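Local atomic coordinates of aminotransferase class-III (Sphaerobacter thermophilus DSM 20745, PDB entry 6K8H), a protein that belongs to the class-III aminotransferases, is also called an omega-transaminase, and has the fold type I architecture of pyridoxal-phosphate-dependent enzymes. Residues Met132-Ala137 against Pro275-Met280; Leu110-Val115 against Gln119-Thr124; Ala161-Gln166 against Val194-Phe199; Ala138-Gly143 against Pro310-Gly315; Glu102-Leu107 against Phe318-Val323. All blocks are in the same frame, centred on the assembly; numbering follows the deposited sequence.

Interaction 1 of 5, residues Met132-Ala137 against Pro275-Met280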
# COMPACT_ATOMS: atom_id res chain seq x y z
N MET B 132 3.80 -7.73 4.21
CA MET B 132 2.66 -8.19 4.97
C MET B 132 2.05 -9.44 4.34
O MET B 132 1.77 -10.42 5.03
CB MET B 132 1.61 -7.08 5.07
CG MET B 132 0.31 -7.56 5.71
SD MET B 132 -0.86 -6.20 5.95
CE MET B 132 -1.70 -6.14 4.36
N MET B 133 1.85 -9.42 3.02
CA MET B 133 1.17 -10.54 2.38
C MET B 133 2.06 -11.77 2.34
O MET B 133 1.55 -12.89 2.36
CB MET B 133 0.71 -10.17 0.97
CG MET B 133 -0.42 -9.13 0.93
SD MET B 133 -1.79 -9.39 2.09
CE MET B 133 -2.29 -11.05 1.61
N ALA B 134 3.39 -11.59 2.34
CA ALA B 134 4.29 -12.74 2.47
C ALA B 134 4.15 -13.38 3.84
O ALA B 134 4.06 -14.61 3.96
CB ALA B 134 5.74 -12.31 2.23
N ILE B 135 4.11 -12.55 4.88
CA ILE B 135 3.92 -13.06 6.23
C ILE B 135 2.59 -13.80 6.34
O ILE B 135 2.50 -14.89 6.93
CB ILE B 135 4.01 -11.91 7.25
CG1 ILE B 135 5.48 -11.51 7.41
CG2 ILE B 135 3.35 -12.32 8.58
CD1 ILE B 135 5.69 -10.12 7.98
N LYS B 136 1.54 -13.20 5.78
CA LYS B 136 0.18 -13.81 5.81
C LYS B 136 0.18 -15.13 5.03
O LYS B 136 -0.43 -16.09 5.50
CB LYS B 136 -0.85 -12.79 5.33
CG LYS B 136 -1.10 -11.66 6.32
CD LYS B 136 -1.85 -10.48 5.76
CE LYS B 136 -3.12 -10.85 5.04
NZ LYS B 136 -4.31 -10.71 5.91
N ALA B 137 0.85 -15.18 3.89
CA ALA B 137 0.91 -16.42 3.13
C ALA B 137 1.58 -17.51 3.93
O ALA B 137 1.12 -18.66 3.94
CB ALA B 137 1.64 -16.20 1.80
N PRO B 275 14.98 -18.72 -1.56
CA PRO B 275 13.96 -18.56 -0.52
C PRO B 275 12.65 -19.20 -0.97
O PRO B 275 12.47 -19.56 -2.13
CB PRO B 275 13.82 -17.04 -0.37
CG PRO B 275 14.26 -16.49 -1.72
CD PRO B 275 15.29 -17.46 -2.26
N ASP B 276 11.74 -19.34 -0.02
CA ASP B 276 10.41 -19.83 -0.35
C ASP B 276 9.55 -18.71 -0.90
O ASP B 276 8.76 -18.93 -1.84
CB ASP B 276 9.78 -20.46 0.89
CG ASP B 276 10.63 -21.60 1.45
OD1 ASP B 276 10.83 -22.60 0.72
OD2 ASP B 276 11.11 -21.48 2.60
N LEU B 277 9.68 -17.51 -0.34
CA LEU B 277 9.00 -16.32 -0.83
C LEU B 277 9.99 -15.18 -0.91
O LEU B 277 11.00 -15.15 -0.20
CB LEU B 277 7.83 -15.89 0.07
CG LEU B 277 6.64 -16.86 0.20
CD1 LEU B 277 5.65 -16.33 1.21
CD2 LEU B 277 5.97 -17.14 -1.13
N THR B 278 9.67 -14.22 -1.77
CA THR B 278 10.39 -12.96 -1.91
C THR B 278 9.38 -11.82 -1.95
O THR B 278 8.39 -11.89 -2.70
CB THR B 278 11.26 -12.94 -3.17
OG1 THR B 278 12.14 -14.07 -3.17
CG2 THR B 278 12.10 -11.68 -3.19
N ALA B 279 9.62 -10.79 -1.14
CA ALA B 279 8.92 -9.52 -1.21
C ALA B 279 9.75 -8.55 -2.05
O ALA B 279 10.98 -8.52 -1.94
CB ALA B 279 8.68 -8.93 0.18
N MET B 280 9.07 -7.80 -2.92
CA MET B 280 9.71 -6.88 -3.86
C MET B 280 8.87 -5.62 -3.94
O MET B 280 7.71 -5.58 -3.52
CB MET B 280 9.82 -7.51 -5.26
CG MET B 280 10.54 -8.85 -5.30
SD MET B 280 10.14 -9.83 -6.77
CE MET B 280 8.69 -10.73 -6.19
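Leu277 meets Ala134 and Ala137 through a single methyl group. Its CD1 lies 4.1 Å from Ala134 CB and 4.1 Å from Ala137 CB, so one branch of the leucine touches two alanines a turn apart on the same helical face. CG is opposite the carbonyl carbon (chi1 -64°) and the chain is extended at chi2, which carries CD1 to the helix. The same CD1 also rests against helix backbone, 3.6 Å from Ala134 O and 4.0 Å from Ala134 CA. Small side chains are consistent with the close approach: the CA atoms of Ala134 and Ala279 are 6.7 Å apart.

The hydrogen bonds run along the helix and from the strand to its neighbours in the sheet; the side-chain contact itself is apolar. Along the helix Lys136 N donates to Met132 O and Ala137 N to Met133 O, in the usual i to i+4 pattern. Leu277 pairs with Leu252 and Phe254, Thr278 with Gly294. Alternation turns Leu277 and Ala279 to the helix and Thr278 away from it. Ala279 continues the layer by packing on Ala130 and Val131, while Leu277 also touches Ile253 of the adjacent strand.

Lys136, which takes no part in the contact, forms a salt bridge through NZ with Glu162 OE2 of the second subunit. The bound PLR is about 10 Å from the side chain of Ala134. Helix 127-142, packed on a mixed seven-stranded sheet through small residues, belongs to the alpha-beta core of the large domain in fold type I pyridoxal-phosphate-dependent enzymes.

Interaction 2 of 5, residues Leu110-Val115 against Gln119-Thr124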
# COMPACT_ATOMS: atom_id res chain seq x y z
N LEU B 110 7.93 -11.58 -16.93
CA LEU B 110 9.31 -11.11 -16.83
C LEU B 110 9.94 -11.47 -15.49
O LEU B 110 11.06 -12.00 -15.43
CB LEU B 110 9.37 -9.59 -17.06
CG LEU B 110 10.77 -8.96 -17.05
CD1 LEU B 110 10.83 -7.74 -17.99
CD2 LEU B 110 11.20 -8.56 -15.63
N LEU B 111 9.24 -11.17 -14.38
CA LEU B 111 9.81 -11.44 -13.06
C LEU B 111 10.08 -12.93 -12.85
O LEU B 111 11.13 -13.30 -12.31
CB LEU B 111 8.88 -10.93 -11.95
CG LEU B 111 8.82 -9.40 -11.77
CD1 LEU B 111 7.80 -9.02 -10.69
CD2 LEU B 111 10.19 -8.84 -11.45
N THR B 112 9.15 -13.79 -13.25
CA THR B 112 9.39 -15.22 -13.04
C THR B 112 10.48 -15.74 -13.98
O THR B 112 11.19 -16.68 -13.62
CB THR B 112 8.10 -16.05 -13.20
OG1 THR B 112 7.50 -15.79 -14.47
CG2 THR B 112 7.11 -15.73 -12.09
N GLU B 113 10.64 -15.13 -15.16
CA GLU B 113 11.72 -15.57 -16.05
C GLU B 113 13.08 -15.21 -15.47
O GLU B 113 14.04 -15.99 -15.59
CB GLU B 113 11.56 -14.95 -17.44
CG GLU B 113 10.67 -15.75 -18.39
CD GLU B 113 9.96 -14.88 -19.44
OE1 GLU B 113 10.51 -13.83 -19.85
OE2 GLU B 113 8.84 -15.27 -19.85
N ARG B 114 13.18 -14.07 -14.79
CA ARG B 114 14.48 -13.58 -14.35
C ARG B 114 14.94 -14.19 -13.02
O ARG B 114 16.14 -14.44 -12.85
CB ARG B 114 14.47 -12.06 -14.23
CG ARG B 114 14.36 -11.35 -15.56
CD ARG B 114 14.75 -9.90 -15.41
NE ARG B 114 14.65 -9.22 -16.69
CZ ARG B 114 15.07 -7.98 -16.90
NH1 ARG B 114 15.61 -7.29 -15.90
NH2 ARG B 114 14.96 -7.44 -18.12
N VAL B 115 14.04 -14.37 -12.07
CA VAL B 115 14.40 -14.81 -10.71
C VAL B 115 14.07 -16.26 -10.56
O VAL B 115 12.88 -16.65 -10.63
CB VAL B 115 13.69 -13.97 -9.63
CG1 VAL B 115 14.19 -14.38 -8.25
CG2 VAL B 115 13.87 -12.47 -9.86
N GLN B 119 8.29 -18.73 -9.09
CA GLN B 119 7.43 -19.52 -9.97
C GLN B 119 6.10 -18.81 -10.21
O GLN B 119 5.59 -18.84 -11.34
CB GLN B 119 7.16 -20.90 -9.35
CG GLN B 119 8.40 -21.63 -8.87
CD GLN B 119 8.12 -23.08 -8.53
OE1 GLN B 119 7.22 -23.39 -7.74
NE2 GLN B 119 8.86 -23.99 -9.16
N GLN B 120 5.54 -18.17 -9.18
CA GLN B 120 4.35 -17.35 -9.33
C GLN B 120 4.49 -16.09 -8.48
O GLN B 120 5.21 -16.08 -7.48
CB GLN B 120 3.07 -18.09 -8.91
CG GLN B 120 2.76 -19.33 -9.76
CD GLN B 120 1.62 -20.15 -9.20
OE1 GLN B 120 1.34 -20.11 -8.00
NE2 GLN B 120 0.95 -20.89 -10.06
N VAL B 121 3.80 -15.02 -8.89
CA VAL B 121 3.81 -13.75 -8.18
C VAL B 121 2.39 -13.22 -8.05
O VAL B 121 1.47 -13.65 -8.74
CB VAL B 121 4.72 -12.69 -8.85
CG1 VAL B 121 6.10 -13.24 -9.12
CG2 VAL B 121 4.08 -12.17 -10.13
N ARG B 122 2.23 -12.28 -7.11
CA ARG B 122 1.07 -11.41 -6.96
C ARG B 122 1.57 -9.99 -6.69
O ARG B 122 2.56 -9.81 -5.97
CB ARG B 122 0.15 -11.85 -5.81
CG ARG B 122 -0.64 -13.12 -6.07
CD ARG B 122 -1.48 -13.49 -4.87
NE ARG B 122 -2.75 -12.75 -4.77
CZ ARG B 122 -3.90 -13.15 -5.31
NH1 ARG B 122 -3.95 -14.27 -6.00
NH2 ARG B 122 -5.01 -12.43 -5.15
N PHE B 123 0.87 -9.00 -7.23
CA PHE B 123 1.26 -7.60 -7.07
C PHE B 123 0.44 -6.94 -5.97
O PHE B 123 -0.74 -7.25 -5.76
CB PHE B 123 1.09 -6.84 -8.39
CG PHE B 123 1.93 -7.39 -9.49
CD1 PHE B 123 3.27 -7.05 -9.58
CD2 PHE B 123 1.41 -8.28 -10.41
CE1 PHE B 123 4.07 -7.57 -10.58
CE2 PHE B 123 2.21 -8.81 -11.42
CZ PHE B 123 3.54 -8.46 -11.49
N THR B 124 1.10 -6.03 -5.25
CA THR B 124 0.50 -5.22 -4.20
C THR B 124 0.77 -3.76 -4.51
O THR B 124 1.32 -3.45 -5.57
CB THR B 124 1.07 -5.60 -2.83
OG1 THR B 124 2.45 -5.21 -2.80
CG2 THR B 124 0.96 -7.11 -2.58
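Thr112 sets its methyl against the residue before the strand and the strand's Val121: CG2 sits 3.5 Å from Gln119 O and 4.0 Å from Val121 CG1. The branches of the threonine are sorted by their surroundings. With chi1 at 55°, OG1 falls between the backbone N and the carbonyl carbon and hydrogen-bonds Ala108 O one turn back, which fixes the rotation and leaves CG2 to face the strand. Val121 answers with CG1, the branch opposite its own carbonyl carbon.

One residue earlier, Leu111 approaches Phe123 from the opposite direction, and the two meet obliquely, with Leu111 CD1 4.0 Å from Phe123 CE1. The CA-CB bond of Phe123 points past the helix rather than at it; the ring, placed by chi1 -61°, brings CE1 to the helix.

Only three residues link the segments, and the closest CA pair, Thr112 and Gln119 at 5.6 Å, lies near that link. Beyond it the strand runs back at 140° to the helix direction. Gln119 and Gln120 both face Gly295 in a classic beta bulge, and Gln119 OE1 bonds Ala297 N. Val29 and Leu30 of the second subunit pack on Thr112 and Val121, and Thr35 OG1 of that subunit bonds Phe123 N. Here a helix and a short connection lead into strand 120-124, outermost in this chain's large-domain sheet, where the Val121 backbone also bonds the second subunit.

Interaction 3 of 5, residues Ala161-Gln166 against Val194-Phe199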
# COMPACT_ATOMS: atom_id res chain seq x y z
N ALA B 161 6.23 -6.84 11.07
CA ALA B 161 7.50 -6.70 10.36
C ALA B 161 8.38 -5.59 10.92
O ALA B 161 9.60 -5.62 10.70
CB ALA B 161 7.23 -6.45 8.87
N GLU B 162 7.81 -4.64 11.65
CA GLU B 162 8.60 -3.51 12.11
C GLU B 162 9.13 -3.66 13.54
O GLU B 162 9.90 -2.80 13.98
CB GLU B 162 7.77 -2.22 11.98
CG GLU B 162 6.64 -2.14 12.96
CD GLU B 162 5.88 -0.83 12.87
OE1 GLU B 162 6.18 -0.02 11.97
OE2 GLU B 162 4.98 -0.61 13.71
N VAL B 163 8.78 -4.75 14.24
CA VAL B 163 9.31 -4.95 15.60
C VAL B 163 10.83 -4.93 15.55
O VAL B 163 11.45 -5.55 14.68
CB VAL B 163 8.78 -6.26 16.19
CG1 VAL B 163 9.62 -6.69 17.40
CG2 VAL B 163 7.32 -6.12 16.60
N SER B 164 11.45 -4.17 16.47
CA SER B 164 12.91 -4.06 16.56
C SER B 164 13.54 -3.47 15.30
O SER B 164 14.70 -3.77 14.98
CB SER B 164 13.57 -5.41 16.90
OG SER B 164 13.21 -5.83 18.20
N THR B 165 12.82 -2.62 14.56
CA THR B 165 13.45 -1.92 13.44
C THR B 165 14.65 -1.10 13.93
O THR B 165 15.69 -1.04 13.28
CB THR B 165 12.46 -1.01 12.72
OG1 THR B 165 11.44 -1.79 12.10
CG2 THR B 165 13.18 -0.18 11.66
N GLN B 166 14.51 -0.48 15.10
CA GLN B 166 15.63 0.09 15.82
C GLN B 166 15.94 -0.83 16.99
O GLN B 166 15.09 -1.04 17.87
CB GLN B 166 15.30 1.51 16.30
CG GLN B 166 16.14 1.95 17.48
CD GLN B 166 16.30 3.44 17.56
OE1 GLN B 166 15.91 4.17 16.64
NE2 GLN B 166 16.88 3.92 18.66
N VAL B 194 6.91 -11.98 17.79
CA VAL B 194 8.03 -11.79 16.87
C VAL B 194 9.31 -12.26 17.56
O VAL B 194 9.63 -11.81 18.66
CB VAL B 194 8.16 -10.33 16.39
CG1 VAL B 194 9.34 -10.20 15.43
CG2 VAL B 194 6.88 -9.90 15.71
N VAL B 195 10.00 -13.21 16.93
CA VAL B 195 11.29 -13.71 17.40
C VAL B 195 12.38 -12.91 16.70
O VAL B 195 12.50 -12.97 15.47
CB VAL B 195 11.44 -15.22 17.12
CG1 VAL B 195 12.85 -15.72 17.53
CG2 VAL B 195 10.36 -16.03 17.82
N VAL B 196 13.20 -12.19 17.47
CA VAL B 196 14.22 -11.29 16.92
C VAL B 196 15.58 -11.98 16.96
O VAL B 196 16.09 -12.31 18.03
CB VAL B 196 14.26 -9.95 17.68
CG1 VAL B 196 15.20 -8.99 16.97
CG2 VAL B 196 12.85 -9.33 17.77
N LEU B 197 16.17 -12.19 15.78
CA LEU B 197 17.39 -12.93 15.52
C LEU B 197 18.56 -11.98 15.30
O LEU B 197 18.38 -10.82 14.93
CB LEU B 197 17.23 -13.83 14.28
CG LEU B 197 15.96 -14.68 14.19
CD1 LEU B 197 15.81 -15.24 12.79
CD2 LEU B 197 16.00 -15.79 15.21
N PRO B 198 19.79 -12.46 15.52
CA PRO B 198 20.98 -11.63 15.24
C PRO B 198 21.53 -11.80 13.83
O PRO B 198 21.96 -12.90 13.46
CB PRO B 198 21.99 -12.11 16.29
CG PRO B 198 21.61 -13.55 16.57
CD PRO B 198 20.11 -13.67 16.30
N PHE B 199 21.53 -10.72 13.03
CA PHE B 199 21.97 -10.82 11.64
C PHE B 199 23.45 -11.23 11.60
O PHE B 199 24.27 -10.73 12.38
CB PHE B 199 21.74 -9.49 10.91
CG PHE B 199 21.86 -9.58 9.40
CD1 PHE B 199 20.81 -10.05 8.63
CD2 PHE B 199 23.03 -9.18 8.76
CE1 PHE B 199 20.90 -10.11 7.24
CE2 PHE B 199 23.12 -9.25 7.37
CZ PHE B 199 22.06 -9.72 6.61
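Val163 and Ser164 occupy the two central positions of a type II beta turn from Glu162 to Thr165, and this turn lies against strand 194-197. Ser164 takes the positive phi of its place (62°), and the turn closes with Thr165 N on Glu162 O at 3.0 Å. Thr165 OG1 grips the same oxygen at 2.6 Å, from the same face of the carbonyl plane and tilted 30° out of it. Opposite, the strand alternates: Val194 and Val196 are directed at the turn, Val195 away from it. CA atoms stand 7.1 Å apart for Val163 and Val194.

Val163 and Val194 reach toward each other tip to tip, with Val163 CG2 3.9 Å from Val194 CG2. In both residues CG2 is the branch lying beside the backbone N, while CG1 is turned opposite that nitrogen. Val163 CG1 also lies 4.2 Å from Val196 CG2. Ser164 meets Val196 with CB and hydroxyl alike, OG coming within 3.5 Å of Val196 CG2. This buried hydroxyl is hydrogen-bonded to Val178 O and Thr180 N.

Lys149 NZ, from the neighbouring strand, bonds the carbonyl oxygens of Ala161 and Val163 and so ties the turn to the sheet. This is a turn packed over the strand that is outermost, within this chain, at the parallel end of the seven-stranded sheet, beside strand 146-150, in the large domain.

Interaction 4 of 5, residues Ala138-Gly143 against Pro310-Gly315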
# COMPACT_ATOMS: atom_id res chain seq x y z
N ALA B 138 2.67 -17.16 4.63
CA ALA B 138 3.39 -18.15 5.43
C ALA B 138 2.53 -18.66 6.58
O ALA B 138 2.55 -19.86 6.89
CB ALA B 138 4.69 -17.56 5.96
N ARG B 139 1.79 -17.77 7.23
CA ARG B 139 0.86 -18.22 8.26
C ARG B 139 -0.18 -19.18 7.68
O ARG B 139 -0.49 -20.21 8.29
CB ARG B 139 0.17 -17.04 8.94
CG ARG B 139 1.08 -16.18 9.84
CD ARG B 139 0.30 -15.55 10.98
NE ARG B 139 0.96 -14.35 11.54
CZ ARG B 139 0.66 -13.10 11.19
NH1 ARG B 139 -0.27 -12.87 10.27
NH2 ARG B 139 1.30 -12.08 11.74
N ALA B 140 -0.74 -18.85 6.51
CA ALA B 140 -1.78 -19.71 5.94
C ALA B 140 -1.21 -21.04 5.48
O ALA B 140 -1.91 -22.06 5.52
CB ALA B 140 -2.45 -19.01 4.74
N TYR B 141 0.03 -21.03 5.00
CA TYR B 141 0.63 -22.24 4.48
C TYR B 141 1.02 -23.18 5.61
O TYR B 141 0.70 -24.38 5.58
CB TYR B 141 1.87 -21.88 3.65
CG TYR B 141 2.51 -23.09 3.04
CD1 TYR B 141 1.95 -23.73 1.95
CD2 TYR B 141 3.66 -23.62 3.59
CE1 TYR B 141 2.53 -24.87 1.41
CE2 TYR B 141 4.25 -24.75 3.07
CZ TYR B 141 3.68 -25.37 1.98
OH TYR B 141 4.29 -26.50 1.47
N THR B 142 1.66 -22.65 6.65
CA THR B 142 2.15 -23.46 7.75
C THR B 142 1.13 -23.61 8.87
O THR B 142 1.23 -24.56 9.65
CB THR B 142 3.43 -22.87 8.34
OG1 THR B 142 3.10 -21.66 9.04
CG2 THR B 142 4.47 -22.58 7.24
N GLY B 143 0.19 -22.67 8.99
CA GLY B 143 -0.76 -22.66 10.08
C GLY B 143 -0.25 -22.06 11.38
O GLY B 143 -1.01 -22.00 12.35
N PRO B 310 -9.83 -19.15 -1.48
CA PRO B 310 -8.39 -19.18 -1.18
C PRO B 310 -8.18 -19.24 0.33
O PRO B 310 -8.94 -18.66 1.10
CB PRO B 310 -7.88 -17.86 -1.77
CG PRO B 310 -9.08 -16.95 -1.69
CD PRO B 310 -10.29 -17.82 -1.91
N ARG B 311 -7.13 -19.95 0.74
CA ARG B 311 -6.78 -20.03 2.18
C ARG B 311 -6.44 -18.62 2.67
O ARG B 311 -6.78 -18.30 3.81
CB ARG B 311 -5.61 -20.99 2.40
CG ARG B 311 -5.97 -22.46 2.26
CD ARG B 311 -4.74 -23.36 2.26
NE ARG B 311 -4.19 -23.48 0.92
CZ ARG B 311 -3.05 -24.08 0.61
NH1 ARG B 311 -2.30 -24.62 1.56
NH2 ARG B 311 -2.66 -24.12 -0.65
N ALA B 312 -5.78 -17.83 1.82
CA ALA B 312 -5.39 -16.46 2.15
C ALA B 312 -6.01 -15.50 1.14
O ALA B 312 -5.48 -15.34 0.03
CB ALA B 312 -3.86 -16.32 2.14
N PRO B 313 -7.13 -14.83 1.49
CA PRO B 313 -7.75 -13.87 0.59
C PRO B 313 -6.77 -12.71 0.36
O PRO B 313 -6.06 -12.35 1.28
CB PRO B 313 -8.97 -13.37 1.37
CG PRO B 313 -9.23 -14.46 2.39
CD PRO B 313 -7.87 -15.02 2.72
N HIS B 314 -6.70 -12.21 -0.87
CA HIS B 314 -5.81 -11.06 -1.15
C HIS B 314 -6.45 -10.10 -2.17
O HIS B 314 -6.21 -10.26 -3.36
CB HIS B 314 -4.40 -11.49 -1.55
CG HIS B 314 -3.56 -10.34 -1.99
ND1 HIS B 314 -2.77 -10.40 -3.11
CD2 HIS B 314 -3.41 -9.11 -1.49
CE1 HIS B 314 -2.16 -9.24 -3.27
NE2 HIS B 314 -2.54 -8.43 -2.29
N GLY B 315 -7.21 -9.14 -1.66
CA GLY B 315 -7.82 -8.07 -2.47
C GLY B 315 -6.87 -6.89 -2.61
O GLY B 315 -5.72 -6.98 -2.17
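Arg311 and Tyr141 are brought together by two different chain shapes: the tyrosine ring swings to the side opposite its backbone N (chi1 -178°), whereas the arginine kinks late, at chi3 (-86°), after an extended start. The result is a loose approach, Arg311 NH1 to Tyr141 CD1 at 4.4 Å, with guanidinium and ring set obliquely. Tyr141 OH is held by Glu298 OE2. The closer part of the contact is made by Ala140, whose CB is 4.0 Å from Ala312 CB and 4.4 Å from Arg311 CB. With methyls alone between them, the CA atoms of Ala140 and Ala312 are 6.2 Å apart.

In the fold, this joins the last turn of helix 127-142 to the irregular chain between helices 297-300 and 322-334, at the subunit interface. The helix finishes with a doubled bond: Ala138 O receives Thr142 N and, at 2.9 Å, Thr142 OG1, from opposite faces of its plane. Gly143 then leaves helical geometry with positive phi. On the loop, Ala312 also packs on Thr183 of the second subunit, and His314 N bonds Thr37 OG1 of that chain.

Interaction 5 of 5, residues Glu102-Leu107 against Phe318-Val323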
# COMPACT_ATOMS: atom_id res chain seq x y z
N GLU B 102 -3.95 -8.08 -19.39
CA GLU B 102 -2.76 -8.75 -19.89
C GLU B 102 -1.48 -8.14 -19.32
O GLU B 102 -0.45 -8.82 -19.28
CB GLU B 102 -2.76 -8.70 -21.42
CG GLU B 102 -1.60 -9.43 -22.10
CD GLU B 102 -1.74 -9.44 -23.61
OE1 GLU B 102 -2.79 -8.97 -24.11
OE2 GLU B 102 -0.81 -9.92 -24.30
N HIS B 103 -1.52 -6.87 -18.89
CA HIS B 103 -0.30 -6.21 -18.43
C HIS B 103 0.28 -6.88 -17.18
O HIS B 103 1.50 -7.01 -17.04
CB HIS B 103 -0.60 -4.73 -18.15
CG HIS B 103 -1.25 -4.02 -19.30
ND1 HIS B 103 -0.56 -3.64 -20.43
CD2 HIS B 103 -2.53 -3.61 -19.49
CE1 HIS B 103 -1.38 -3.03 -21.27
NE2 HIS B 103 -2.58 -3.00 -20.72
N GLU B 104 -0.61 -7.34 -16.29
CA GLU B 104 -0.17 -8.05 -15.06
C GLU B 104 0.53 -9.34 -15.49
O GLU B 104 1.54 -9.69 -14.89
CB GLU B 104 -1.35 -8.29 -14.12
CG GLU B 104 -2.35 -9.32 -14.60
CD GLU B 104 -3.65 -9.37 -13.80
OE1 GLU B 104 -4.22 -8.30 -13.55
OE2 GLU B 104 -4.06 -10.48 -13.43
N ILE B 105 0.01 -10.01 -16.51
CA ILE B 105 0.64 -11.24 -17.00
C ILE B 105 2.02 -10.94 -17.55
O ILE B 105 2.96 -11.70 -17.33
CB ILE B 105 -0.24 -11.92 -18.07
CG1 ILE B 105 -1.64 -12.17 -17.51
CG2 ILE B 105 0.43 -13.23 -18.51
CD1 ILE B 105 -2.61 -12.72 -18.53
N ALA B 106 2.15 -9.85 -18.30
CA ALA B 106 3.44 -9.53 -18.92
C ALA B 106 4.52 -9.28 -17.86
O ALA B 106 5.63 -9.83 -17.95
CB ALA B 106 3.28 -8.30 -19.82
N LEU B 107 4.19 -8.49 -16.83
CA LEU B 107 5.19 -8.23 -15.79
C LEU B 107 5.49 -9.49 -14.98
O LEU B 107 6.65 -9.73 -14.62
CB LEU B 107 4.75 -7.09 -14.87
CG LEU B 107 5.85 -6.62 -13.92
CD1 LEU B 107 7.18 -6.39 -14.66
CD2 LEU B 107 5.46 -5.34 -13.15
N PHE B 318 -6.02 -1.23 -6.27
CA PHE B 318 -5.01 -0.83 -7.29
C PHE B 318 -3.99 -1.94 -7.57
O PHE B 318 -3.03 -1.66 -8.29
CB PHE B 318 -4.43 0.54 -6.95
CG PHE B 318 -5.48 1.61 -7.08
CD1 PHE B 318 -5.93 1.99 -8.34
CD2 PHE B 318 -6.07 2.18 -5.97
CE1 PHE B 318 -6.92 2.95 -8.48
CE2 PHE B 318 -7.05 3.15 -6.11
CZ PHE B 318 -7.47 3.53 -7.36
N ASN B 319 -4.22 -3.15 -7.05
CA ASN B 319 -3.26 -4.24 -7.34
C ASN B 319 -3.19 -4.43 -8.85
O ASN B 319 -4.24 -4.54 -9.48
CB ASN B 319 -3.71 -5.58 -6.77
CG ASN B 319 -3.77 -5.65 -5.26
OD1 ASN B 319 -3.52 -4.66 -4.58
ND2 ASN B 319 -4.09 -6.81 -4.72
N ALA B 320 -1.97 -4.46 -9.39
CA ALA B 320 -1.74 -4.76 -10.80
C ALA B 320 -2.46 -3.78 -11.72
O ALA B 320 -2.85 -4.13 -12.84
CB ALA B 320 -2.13 -6.21 -11.13
N ASN B 321 -2.63 -2.53 -11.28
CA ASN B 321 -3.21 -1.54 -12.17
C ASN B 321 -2.31 -1.39 -13.40
O ASN B 321 -1.09 -1.58 -13.32
CB ASN B 321 -3.39 -0.21 -11.46
CG ASN B 321 -2.08 0.51 -11.23
OD1 ASN B 321 -1.60 1.23 -12.11
ND2 ASN B 321 -1.49 0.33 -10.05
N PRO B 322 -2.89 -1.14 -14.57
CA PRO B 322 -2.08 -1.17 -15.80
C PRO B 322 -1.00 -0.10 -15.87
O PRO B 322 0.02 -0.31 -16.53
CB PRO B 322 -3.12 -0.98 -16.91
CG PRO B 322 -4.40 -1.52 -16.30
CD PRO B 322 -4.33 -1.13 -14.85
N VAL B 323 -1.17 1.05 -15.22
CA VAL B 323 -0.10 2.03 -15.27
C VAL B 323 1.16 1.48 -14.60
O VAL B 323 2.24 1.48 -15.19
CB VAL B 323 -0.54 3.37 -14.66
CG1 VAL B 323 0.64 4.30 -14.59
CG2 VAL B 323 -1.65 3.96 -15.52
O HOH W 1 -4.26 -5.72 -14.38
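The side chains of His103 and Pro322 cross at about a right angle, His103 CD2 3.7 Å from Pro322 CB, oblique to the imidazole plane. The same imidazole packs on Met325 and Val326, further along the helix that Pro322 opens.

Glu104 comes next and meets Ala320 through its aliphatic root: Glu104 CB and Ala320 CB are 3.7 Å apart. Its CG lies between the backbone N and the carbonyl carbon (chi1 70°), from where the extended chain takes the carboxylate past the alanine methyl, OE1 to Ala320 CB 3.8 Å. A water lies 2.7 Å from Glu104 OE1 and 2.6 Å from the backbone Ala320 O, and can bridge them, though further acceptors compete for its protons. Thr35 of the second subunit packs on Glu104.

Further on, Ala106 touches Leu329 and Leu107 touches Met325 of helix 322-334, so the two helices continue to pack beyond the contact.

Ala320 has positive phi (59°) inside a type II beta turn from Phe318 to Asn321. Phe318 O accepts Asn321 N and also Asn321 ND2 at 3.1 Å, the amide donor lying in the carbonyl plane. Asn321 OD1 in turn bonds Thr324 N. The helix 102-114 thus rests on a type II turn whose last residue, Asn321, is also the N-cap of helix 322-334, with Pro322 at the first helical position.

From the N terminus, helix 102-114 opens interactions 5 and 2; strand 120-124 soon closes interaction 2. Helix 127-142 starts two further contacts, interactions 1 and 4, whose segments alternate along the chain and therefore cross. Interaction 3 opens and closes inside both, on the far edge strand of the sheet. The return path meets helix 127-142 at strand 277-281, then at loop 310-315, and ends at 318-323, where interaction 5 encloses all the others. Arg122 NE and His314 ND1, 2.9 Å apart, probably link interactions 2 and 4. Phe123 touches Leu107 and Asn319, joining interactions 2 and 5.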